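PDB 5VM8: ribosomal RNA small subunit methyltransferase E from Neisseria gonorrhoeae, which probably transfers a methyl group from S-adenosyl methionine to the N3 position of a uridine in the 16S RNA of the small ribosomal subunit. Local coordinates for residues 9-14 and 44-49; 82-87 and 108-113; 86-91 and 196-201; 99-104 and 138-143. One frame throughout, in Å; residues are numbered along the deposited sequence.

The four contacts illustrate how a two-domain knotted methyltransferase is assembled from distant parts of the chain. Contact 1 closes first along the chain, in the mixed sheet of the PUA-like domain; contacts 2, 3 and 4 all belong to the SPOUT methyltransferase domain. Contacts 2 and 3 pair strand 85-90 with its two neighbours, 111-116 and 195-199, in the parallel sheet, share Thr86 and Leu87, and have centres about 11 Å apart. Contact 4 joins helix 94-106, which links the two strands of contact 2, to helix 128-147, and its span is nested inside that of contact 3. Helix 128-147 also reaches contact 1, about 17 Å from contact 4 between centres, and so bridges the two domains.

Contact 1 (9-14 and 44-49); sequences MPRFYL and NITLFD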
# COMPACT_ATOMS: atom_id res chain seq x y z
N MET A 9 -13.90 3.17 17.46
CA MET A 9 -14.89 2.52 16.61
C MET A 9 -14.21 1.64 15.55
O MET A 9 -13.21 2.04 14.95
CB MET A 9 -15.75 3.55 15.90
CG MET A 9 -16.48 4.51 16.80
SD MET A 9 -17.11 5.86 15.78
CE MET A 9 -18.01 6.82 17.01
N PRO A 10 -14.74 0.43 15.32
CA PRO A 10 -14.16 -0.45 14.29
C PRO A 10 -14.34 0.16 12.91
O PRO A 10 -15.36 0.79 12.62
CB PRO A 10 -14.96 -1.75 14.43
CG PRO A 10 -15.89 -1.56 15.60
CD PRO A 10 -16.00 -0.10 15.86
N ARG A 11 -13.33 -0.01 12.06
CA ARG A 11 -13.28 0.62 10.75
C ARG A 11 -13.47 -0.40 9.63
O ARG A 11 -12.85 -1.47 9.63
CB ARG A 11 -11.94 1.35 10.57
CG ARG A 11 -11.69 2.44 11.61
CD ARG A 11 -10.25 2.98 11.56
NE ARG A 11 -9.70 2.92 10.21
CZ ARG A 11 -9.83 3.87 9.30
NH1 ARG A 11 -10.50 4.98 9.60
NH2 ARG A 11 -9.31 3.71 8.10
N PHE A 12 -14.32 -0.06 8.68
CA PHE A 12 -14.65 -0.94 7.58
C PHE A 12 -14.58 -0.16 6.27
O PHE A 12 -15.13 0.94 6.16
CB PHE A 12 -16.04 -1.55 7.78
CG PHE A 12 -16.18 -2.24 9.11
CD1 PHE A 12 -15.68 -3.53 9.30
CD2 PHE A 12 -16.78 -1.60 10.18
CE1 PHE A 12 -15.78 -4.15 10.53
CE2 PHE A 12 -16.90 -2.22 11.41
CZ PHE A 12 -16.39 -3.49 11.58
N TYR A 13 -13.88 -0.73 5.30
CA TYR A 13 -13.77 -0.18 3.96
C TYR A 13 -15.05 -0.46 3.18
O TYR A 13 -15.47 -1.62 3.07
CB TYR A 13 -12.57 -0.81 3.25
CG TYR A 13 -12.46 -0.46 1.79
CD1 TYR A 13 -12.19 0.84 1.38
CD2 TYR A 13 -12.68 -1.43 0.82
CE1 TYR A 13 -12.10 1.15 0.03
CE2 TYR A 13 -12.59 -1.13 -0.51
CZ TYR A 13 -12.31 0.16 -0.91
OH TYR A 13 -12.23 0.43 -2.26
N LEU A 14 -15.69 0.59 2.67
CA LEU A 14 -16.91 0.47 1.87
C LEU A 14 -16.80 1.43 0.69
O LEU A 14 -17.04 2.64 0.84
CB LEU A 14 -18.16 0.74 2.70
CG LEU A 14 -19.51 0.75 1.96
CD1 LEU A 14 -19.86 -0.63 1.47
CD2 LEU A 14 -20.63 1.31 2.83
N ASN A 44 -21.43 2.29 17.30
CA ASN A 44 -21.01 3.05 16.13
C ASN A 44 -19.79 2.42 15.48
O ASN A 44 -18.93 1.84 16.15
CB ASN A 44 -20.71 4.50 16.51
CG ASN A 44 -21.95 5.27 16.90
OD1 ASN A 44 -23.08 4.82 16.68
ND2 ASN A 44 -21.75 6.43 17.51
N ILE A 45 -19.72 2.55 14.15
CA ILE A 45 -18.63 2.06 13.32
C ILE A 45 -18.20 3.16 12.36
O ILE A 45 -18.87 4.18 12.22
CB ILE A 45 -19.04 0.77 12.57
CG1 ILE A 45 -20.26 1.05 11.69
CG2 ILE A 45 -19.32 -0.38 13.57
CD1 ILE A 45 -20.12 0.67 10.27
N THR A 46 -17.06 2.96 11.70
CA THR A 46 -16.55 3.89 10.70
C THR A 46 -16.62 3.25 9.32
O THR A 46 -16.20 2.10 9.15
CB THR A 46 -15.10 4.33 10.98
OG1 THR A 46 -15.04 5.09 12.19
CG2 THR A 46 -14.57 5.17 9.85
N LEU A 47 -17.16 3.99 8.36
CA LEU A 47 -17.24 3.55 6.97
C LEU A 47 -16.48 4.55 6.11
O LEU A 47 -16.79 5.74 6.13
CB LEU A 47 -18.70 3.45 6.51
CG LEU A 47 -19.57 2.38 7.18
CD1 LEU A 47 -21.04 2.44 6.71
CD2 LEU A 47 -19.00 1.00 6.93
N PHE A 48 -15.47 4.07 5.39
CA PHE A 48 -14.70 4.95 4.51
C PHE A 48 -14.65 4.38 3.10
O PHE A 48 -14.59 3.16 2.91
CB PHE A 48 -13.27 5.20 5.05
CG PHE A 48 -12.41 3.97 5.16
CD1 PHE A 48 -12.48 3.15 6.30
CD2 PHE A 48 -11.49 3.65 4.16
CE1 PHE A 48 -11.66 2.03 6.41
CE2 PHE A 48 -10.67 2.52 4.27
CZ PHE A 48 -10.75 1.72 5.40
N ASP A 49 -14.66 5.27 2.11
CA ASP A 49 -14.77 4.86 0.72
C ASP A 49 -13.42 4.67 0.06
O ASP A 49 -13.38 4.38 -1.14
CB ASP A 49 -15.63 5.86 -0.08
CG ASP A 49 -15.03 7.27 -0.15
OD1 ASP A 49 -13.94 7.53 0.39
OD2 ASP A 49 -15.68 8.12 -0.79
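Arg11, Phe12 and Tyr13 pair in parallel with Thr46, Leu47 and Phe48, the strand axes 4.8 Å apart at 31°, and four backbone hydrogen bonds run from Pro10 O to Leu14 N. The side chains then separate onto two faces. On one, the Phe48 ring is held between backbone and charge: Tyr13 CA sits 4.0 Å from its centroid over one face, while the Arg11 guanidinium lies flat on the opposite face, planes 14° apart, with Arg11 NH2 3.3 Å from Phe48 CE1. Phe48 adopts the crowded position about its first torsion (chi1 62°), which swings the ring back over the partner strand. Arg11 is fixed by hydrogen bonds to the carbonyls of Cys144 and Glu145 and to Asn150 OD1, so its charged end ties this strand to the end of helix 128-147. On the other face Ile45 CG2 lies at the edge of the Phe12 ring, 3.7 Å from Phe12 CE2, and Phe12 CB rests 4.0 Å from Leu47 CD2, Phe12 also packing on Ile30 and Leu34 of helix 28-36. Strand 11-13 is the edge strand, with 44-48 next to it, of the mixed sheet of a PUA-like domain, a fold that commonly binds RNA.

Contact 2 (82-87 and 108-113); sequences PLNITL and GVTAIQ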
# COMPACT_ATOMS: atom_id res chain seq x y z
N PRO A 82 1.79 13.73 3.20
CA PRO A 82 1.76 14.56 2.00
C PRO A 82 2.79 14.13 0.98
O PRO A 82 2.75 14.60 -0.16
CB PRO A 82 2.07 15.97 2.54
CG PRO A 82 2.91 15.72 3.74
CD PRO A 82 2.45 14.41 4.33
N LEU A 83 3.72 13.27 1.40
CA LEU A 83 4.73 12.71 0.52
C LEU A 83 4.11 11.60 -0.32
O LEU A 83 3.42 10.71 0.20
CB LEU A 83 5.90 12.18 1.34
CG LEU A 83 7.15 11.71 0.62
CD1 LEU A 83 7.73 12.86 -0.20
CD2 LEU A 83 8.18 11.17 1.63
N ASN A 84 4.38 11.63 -1.62
CA ASN A 84 3.85 10.67 -2.58
C ASN A 84 4.92 9.62 -2.88
O ASN A 84 5.93 9.92 -3.50
CB ASN A 84 3.42 11.41 -3.84
CG ASN A 84 2.51 10.60 -4.70
OD1 ASN A 84 2.81 9.47 -5.03
ND2 ASN A 84 1.40 11.19 -5.09
N ILE A 85 4.72 8.39 -2.41
CA ILE A 85 5.67 7.29 -2.60
C ILE A 85 4.97 6.14 -3.33
O ILE A 85 4.04 5.54 -2.79
CB ILE A 85 6.23 6.77 -1.27
CG1 ILE A 85 6.83 7.90 -0.44
CG2 ILE A 85 7.27 5.67 -1.54
CD1 ILE A 85 7.00 7.53 1.03
N THR A 86 5.47 5.79 -4.52
CA THR A 86 5.08 4.55 -5.18
C THR A 86 6.16 3.52 -4.90
O THR A 86 7.33 3.72 -5.26
CB THR A 86 4.91 4.74 -6.69
OG1 THR A 86 3.87 5.69 -6.96
CG2 THR A 86 4.63 3.40 -7.41
N LEU A 87 5.77 2.40 -4.31
CA LEU A 87 6.66 1.26 -4.09
C LEU A 87 6.52 0.34 -5.30
O LEU A 87 5.46 -0.25 -5.52
CB LEU A 87 6.30 0.53 -2.80
CG LEU A 87 6.89 -0.87 -2.57
CD1 LEU A 87 8.42 -0.88 -2.64
CD2 LEU A 87 6.39 -1.44 -1.23
N GLY A 108 2.48 4.46 5.13
CA GLY A 108 1.91 5.54 4.37
C GLY A 108 2.19 5.54 2.88
O GLY A 108 1.99 6.57 2.23
N VAL A 109 2.65 4.42 2.32
CA VAL A 109 2.93 4.37 0.89
C VAL A 109 1.66 4.71 0.12
O VAL A 109 0.55 4.37 0.55
CB VAL A 109 3.50 2.98 0.53
CG1 VAL A 109 2.39 1.92 0.40
CG2 VAL A 109 4.36 3.04 -0.69
N THR A 110 1.80 5.43 -1.00
CA THR A 110 0.61 5.91 -1.71
C THR A 110 0.18 5.00 -2.85
O THR A 110 -0.99 5.01 -3.22
CB THR A 110 0.80 7.33 -2.26
OG1 THR A 110 1.31 7.27 -3.60
CG2 THR A 110 1.72 8.13 -1.40
N ALA A 111 1.09 4.21 -3.42
CA ALA A 111 0.71 3.25 -4.45
C ALA A 111 1.75 2.14 -4.49
O ALA A 111 2.89 2.31 -4.07
CB ALA A 111 0.58 3.92 -5.82
N ILE A 112 1.32 0.99 -5.01
CA ILE A 112 2.15 -0.21 -5.09
C ILE A 112 2.02 -0.80 -6.49
O ILE A 112 0.91 -1.03 -6.98
CB ILE A 112 1.74 -1.24 -4.01
CG1 ILE A 112 2.02 -0.67 -2.62
CG2 ILE A 112 2.50 -2.54 -4.23
CD1 ILE A 112 1.09 -1.23 -1.52
N GLN A 113 3.16 -1.00 -7.14
CA GLN A 113 3.25 -1.53 -8.50
C GLN A 113 4.01 -2.85 -8.41
O GLN A 113 5.25 -2.86 -8.42
CB GLN A 113 3.92 -0.54 -9.45
CG GLN A 113 4.12 -1.05 -10.88
CD GLN A 113 2.82 -1.36 -11.60
OE1 GLN A 113 2.15 -0.46 -12.13
NE2 GLN A 113 2.43 -2.63 -11.60
O HOH W 1 3.73 8.23 1.93
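Thr110 reaches across to Leu83, Asn84 and Ile85, its methyl CG2 lying 3.5 Å from Leu83 O and close against the backbone of Ile85. With CG2 turned away from the carbonyl carbon, the hydroxyl is left facing Asn84, and Thr110 OG1 donates to Asn84 OD1 at 3.0 Å. That donor stands well above the carbonyl plane, 61° out of it, and so off the lone-pair directions. Next to it Ile85 O accepts twice: Thr110 N approaches at 2.9 Å within the carbonyl plane, and Ala111 N comes in at 3.3 Å from a tilted direction. The two successive N-H groups share this acceptor just where the chain enters strand 111-116, after which Leu87 N to Ala111 O and Gln113 N to Leu87 O continue the ordinary parallel pattern.

Val109 points its CG2 branch at the first strand, 3.3 Å from Ile85 O, the same carbonyl that accepts the two bonds, and touches Leu87 CB at 3.8 Å and Ile85 CG2 at 4.0 Å. Gly108, just before it, has a positive phi of 95° and closes helix 94-106 in a Schellman motif.

Strand 85-90, helix 94-106 and strand 111-116 thus form a beta-alpha-beta unit of the parallel sheet. Leu87 and Ile112 face that helix, Ile85 touches helix 232-244, and Gln113 NE2 bonds to Pro157 O beyond the second strand.

Contact 3 (86-91 and 196-201); sequences TLIQSI and VFMVGP
Val199 O is gripped twice by one residue: Ser90 N and Ser90 OG each donate to it at 2.9 Å. The backbone N-H arrives almost straight, at 171°, whereas the hydroxyl comes from the flank of the carbonyl, placed there because OG lies opposite the carbonyl carbon of its own residue (chi1 -45°). Ser90 CB meanwhile presses on Pro201 CD at 3.4 Å, so this serine fixes both the last residue of the second strand and the loop that leaves it. Gln89 folds back beside it. Its chain bends at the second torsion, carrying the amide over Val199, where OE1 touches CB and CG1, and NE2 bonds to Ser90 O at 3.1 Å, with the acceptor in the plane of the amide. A second, weak bond from the same nitrogen reaches Gly200 O.

Earlier in the pair the strands run closely parallel, with Ile88 N to Phe197 O at 2.6 Å and Val199 N to Ile88 O at 2.7 Å. On one face Ile88 splits its branches: CD1 meets Val196 CG1 at 3.5 Å and CG2 meets Met198 CE at 3.6 Å. On the other, Val199 CG2 lies over a face of the Phe197 ring, toward its rim, and Leu87 CD1 touches both from beside them, at ring atom CD2 and at Val199 CG2.

Strands 85-90 and 195-199 are neighbours within the parallel sheet of the knotted SPOUT domain. Helix 94-106 packs against Leu87 and Gln89, helix 232-244 against Phe197 and Val199, while strand 111-116 flanks 85-90 on its far side.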
# COMPACT_ATOMS: atom_id res chain seq x y z
N THR A 86 5.47 5.79 -4.52
CA THR A 86 5.08 4.55 -5.18
C THR A 86 6.16 3.52 -4.90
O THR A 86 7.33 3.72 -5.26
CB THR A 86 4.91 4.74 -6.69
OG1 THR A 86 3.87 5.69 -6.96
CG2 THR A 86 4.63 3.40 -7.41
N LEU A 87 5.77 2.40 -4.31
CA LEU A 87 6.66 1.26 -4.09
C LEU A 87 6.52 0.34 -5.30
O LEU A 87 5.46 -0.25 -5.52
CB LEU A 87 6.30 0.53 -2.80
CG LEU A 87 6.89 -0.87 -2.57
CD1 LEU A 87 8.42 -0.88 -2.64
CD2 LEU A 87 6.39 -1.44 -1.23
N ILE A 88 7.57 0.25 -6.11
CA ILE A 88 7.66 -0.75 -7.16
C ILE A 88 8.39 -1.95 -6.58
O ILE A 88 9.62 -1.91 -6.43
CB ILE A 88 8.39 -0.23 -8.41
CG1 ILE A 88 7.72 1.00 -9.01
CG2 ILE A 88 8.44 -1.33 -9.49
CD1 ILE A 88 8.33 1.41 -10.33
N GLN A 89 7.66 -3.04 -6.36
CA GLN A 89 8.11 -4.23 -5.66
C GLN A 89 8.10 -5.44 -6.59
O GLN A 89 7.04 -5.81 -7.11
CB GLN A 89 7.20 -4.51 -4.45
CG GLN A 89 7.54 -5.79 -3.70
CD GLN A 89 8.89 -5.68 -3.02
OE1 GLN A 89 9.08 -4.81 -2.16
NE2 GLN A 89 9.85 -6.53 -3.42
N SER A 90 9.26 -6.07 -6.76
CA SER A 90 9.30 -7.34 -7.48
C SER A 90 8.60 -8.42 -6.68
O SER A 90 8.81 -8.55 -5.47
CB SER A 90 10.74 -7.78 -7.74
OG SER A 90 11.48 -6.69 -8.21
N ILE A 91 7.79 -9.22 -7.38
CA ILE A 91 6.98 -10.25 -6.75
C ILE A 91 7.89 -11.16 -5.95
O ILE A 91 8.89 -11.67 -6.47
CB ILE A 91 6.21 -11.08 -7.78
CG1 ILE A 91 5.47 -10.19 -8.77
CG2 ILE A 91 5.24 -11.98 -7.08
CD1 ILE A 91 4.41 -9.39 -8.15
N VAL A 196 9.45 7.43 -6.63
CA VAL A 196 9.23 6.09 -7.16
C VAL A 196 10.39 5.26 -6.65
O VAL A 196 11.56 5.61 -6.87
CB VAL A 196 9.13 6.08 -8.69
CG1 VAL A 196 9.08 4.65 -9.19
CG2 VAL A 196 7.89 6.82 -9.12
N PHE A 197 10.06 4.17 -5.98
CA PHE A 197 11.03 3.42 -5.22
C PHE A 197 10.94 1.97 -5.65
O PHE A 197 9.86 1.38 -5.57
CB PHE A 197 10.65 3.66 -3.75
CG PHE A 197 11.33 2.79 -2.77
CD1 PHE A 197 12.70 2.68 -2.76
CD2 PHE A 197 10.60 2.17 -1.78
CE1 PHE A 197 13.35 1.91 -1.82
CE2 PHE A 197 11.23 1.39 -0.84
CZ PHE A 197 12.62 1.28 -0.86
N MET A 198 12.08 1.38 -6.05
CA MET A 198 12.10 0.05 -6.66
C MET A 198 12.83 -0.94 -5.78
O MET A 198 13.96 -0.69 -5.35
CB MET A 198 12.77 0.05 -8.01
CG MET A 198 12.04 0.75 -9.09
SD MET A 198 12.51 -0.13 -10.57
CE MET A 198 12.01 -1.74 -9.94
N VAL A 199 12.19 -2.08 -5.52
CA VAL A 199 12.76 -3.08 -4.63
C VAL A 199 12.75 -4.44 -5.32
O VAL A 199 11.76 -4.81 -5.97
CB VAL A 199 12.00 -3.13 -3.29
CG1 VAL A 199 12.65 -4.13 -2.37
CG2 VAL A 199 12.01 -1.74 -2.66
N GLY A 200 13.82 -5.20 -5.13
CA GLY A 200 13.94 -6.51 -5.71
C GLY A 200 13.37 -7.65 -4.88
O GLY A 200 12.89 -7.47 -3.76
N PRO A 201 13.37 -8.83 -5.47
CA PRO A 201 12.86 -10.02 -4.77
C PRO A 201 13.94 -10.61 -3.89
O PRO A 201 15.00 -10.01 -3.73
CB PRO A 201 12.47 -10.97 -5.92
CG PRO A 201 13.46 -10.61 -7.04
CD PRO A 201 13.77 -9.12 -6.87

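Contact 4 (99-104 and 138-143); sequences FTLQKS and EIVISA
Ile139 and Gln102 make the close part of this helix pair: the CG2 branch of Ile139 lies 3.9 Å from Gln102 CB and also nears the backbone nitrogen of Gln102. One turn further along, Ala143 CB rests 3.8 Å from Gln102 O, and the small side chain there lets the backbones draw together, with Gln102 CA and Ala143 CA 5.8 Å apart. Deeper toward the sheet the fit is slacker. Leu101 spans the gap with two carbons, CB facing Ile139 CG2 and CD2 facing Val140 CG2, each pair at 4.4 Å.

The axes approach to 8.6 Å and cross at -29°, as two helices layered on the same side of the parallel sheet of the SPOUT fold. Leu101 and Val140 both touch Ile112 of strand 111-116, so the pair is seated on the sheet through its apolar flank, and Val140 and Ala143 also meet Val105.

The outer side is looser and polar. With CG opposite the backbone nitrogen (chi1 176°) and the chain extended beyond it, the Gln102 amide is carried past the apolar contact to a water. There Gln102 NE2 donates a hydrogen bond to the water 3.1 Å away, and that water in turn donates to Ile139 O at 2.8 Å, so on this side a single water bridges the two helices. The other end of the amide, Gln102 OE1, accepts from Lys103 NZ at 2.8 Å, while the same ammonium group forms a salt bridge with Glu106. Gln102 and Lys103 also touch a crystal neighbour, so their outer conformation may partly reflect the lattice.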
# COMPACT_ATOMS: atom_id res chain seq x y z
N PHE A 99 4.17 -9.08 4.31
CA PHE A 99 4.69 -8.09 5.25
C PHE A 99 5.08 -6.81 4.53
O PHE A 99 4.82 -5.71 5.03
CB PHE A 99 5.88 -8.65 6.03
CG PHE A 99 5.48 -9.66 7.07
CD1 PHE A 99 4.22 -9.63 7.63
CD2 PHE A 99 6.37 -10.65 7.47
CE1 PHE A 99 3.85 -10.57 8.59
CE2 PHE A 99 6.00 -11.59 8.42
CZ PHE A 99 4.74 -11.55 8.98
N THR A 100 5.73 -6.93 3.36
CA THR A 100 6.07 -5.73 2.62
C THR A 100 4.80 -4.93 2.34
O THR A 100 4.73 -3.74 2.66
CB THR A 100 6.81 -6.09 1.32
OG1 THR A 100 8.09 -6.65 1.63
CG2 THR A 100 7.03 -4.85 0.51
N LEU A 101 3.76 -5.61 1.86
CA LEU A 101 2.54 -4.91 1.49
C LEU A 101 1.85 -4.32 2.72
O LEU A 101 1.39 -3.17 2.69
CB LEU A 101 1.61 -5.87 0.74
CG LEU A 101 2.04 -6.15 -0.71
CD1 LEU A 101 1.36 -7.37 -1.29
CD2 LEU A 101 1.74 -4.94 -1.60
N GLN A 102 1.76 -5.09 3.80
CA GLN A 102 1.05 -4.61 4.98
C GLN A 102 1.78 -3.44 5.64
O GLN A 102 1.17 -2.41 5.93
CB GLN A 102 0.86 -5.75 5.97
CG GLN A 102 0.21 -5.27 7.29
CD GLN A 102 0.06 -6.40 8.28
OE1 GLN A 102 1.00 -6.73 9.01
NE2 GLN A 102 -1.10 -7.01 8.30
N LYS A 103 3.09 -3.59 5.90
CA LYS A 103 3.78 -2.57 6.68
C LYS A 103 4.00 -1.30 5.87
O LYS A 103 4.00 -0.20 6.43
CB LYS A 103 5.10 -3.10 7.23
CG LYS A 103 4.96 -3.83 8.57
CD LYS A 103 4.03 -5.02 8.43
CE LYS A 103 3.90 -5.81 9.69
NZ LYS A 103 2.81 -5.21 10.52
N SER A 104 4.18 -1.44 4.55
CA SER A 104 4.35 -0.27 3.71
C SER A 104 3.08 0.59 3.71
O SER A 104 3.16 1.83 3.60
CB SER A 104 4.79 -0.71 2.29
OG SER A 104 3.70 -1.03 1.45
N GLU A 138 -6.59 -7.11 -0.78
CA GLU A 138 -7.27 -7.30 0.51
C GLU A 138 -6.33 -7.06 1.69
O GLU A 138 -6.76 -6.57 2.74
CB GLU A 138 -7.90 -8.69 0.58
N ILE A 139 -5.05 -7.45 1.57
CA ILE A 139 -4.12 -7.14 2.66
C ILE A 139 -3.96 -5.63 2.82
O ILE A 139 -3.94 -5.11 3.94
CB ILE A 139 -2.76 -7.84 2.45
CG1 ILE A 139 -2.88 -9.34 2.65
CG2 ILE A 139 -1.69 -7.25 3.37
CD1 ILE A 139 -1.70 -10.10 2.03
N VAL A 140 -3.87 -4.91 1.71
CA VAL A 140 -3.76 -3.46 1.75
C VAL A 140 -5.01 -2.84 2.40
O VAL A 140 -4.92 -1.91 3.20
CB VAL A 140 -3.51 -2.92 0.33
CG1 VAL A 140 -3.80 -1.41 0.26
CG2 VAL A 140 -2.07 -3.23 -0.09
N ILE A 141 -6.19 -3.34 2.03
CA ILE A 141 -7.43 -2.78 2.56
C ILE A 141 -7.49 -2.97 4.07
O ILE A 141 -7.84 -2.05 4.83
CB ILE A 141 -8.62 -3.43 1.85
CG1 ILE A 141 -8.74 -2.87 0.43
CG2 ILE A 141 -9.92 -3.27 2.66
CD1 ILE A 141 -9.60 -3.72 -0.49
N SER A 142 -7.14 -4.17 4.53
CA SER A 142 -7.13 -4.45 5.96
C SER A 142 -6.16 -3.53 6.70
O SER A 142 -6.47 -3.05 7.80
CB SER A 142 -6.77 -5.91 6.20
OG SER A 142 -7.87 -6.72 5.85
N ALA A 143 -5.00 -3.28 6.09
CA ALA A 143 -4.00 -2.43 6.74
C ALA A 143 -4.50 -1.00 6.84
O ALA A 143 -4.17 -0.30 7.80
CB ALA A 143 -2.67 -2.48 5.98
O HOH W 2 -3.32 -6.53 6.23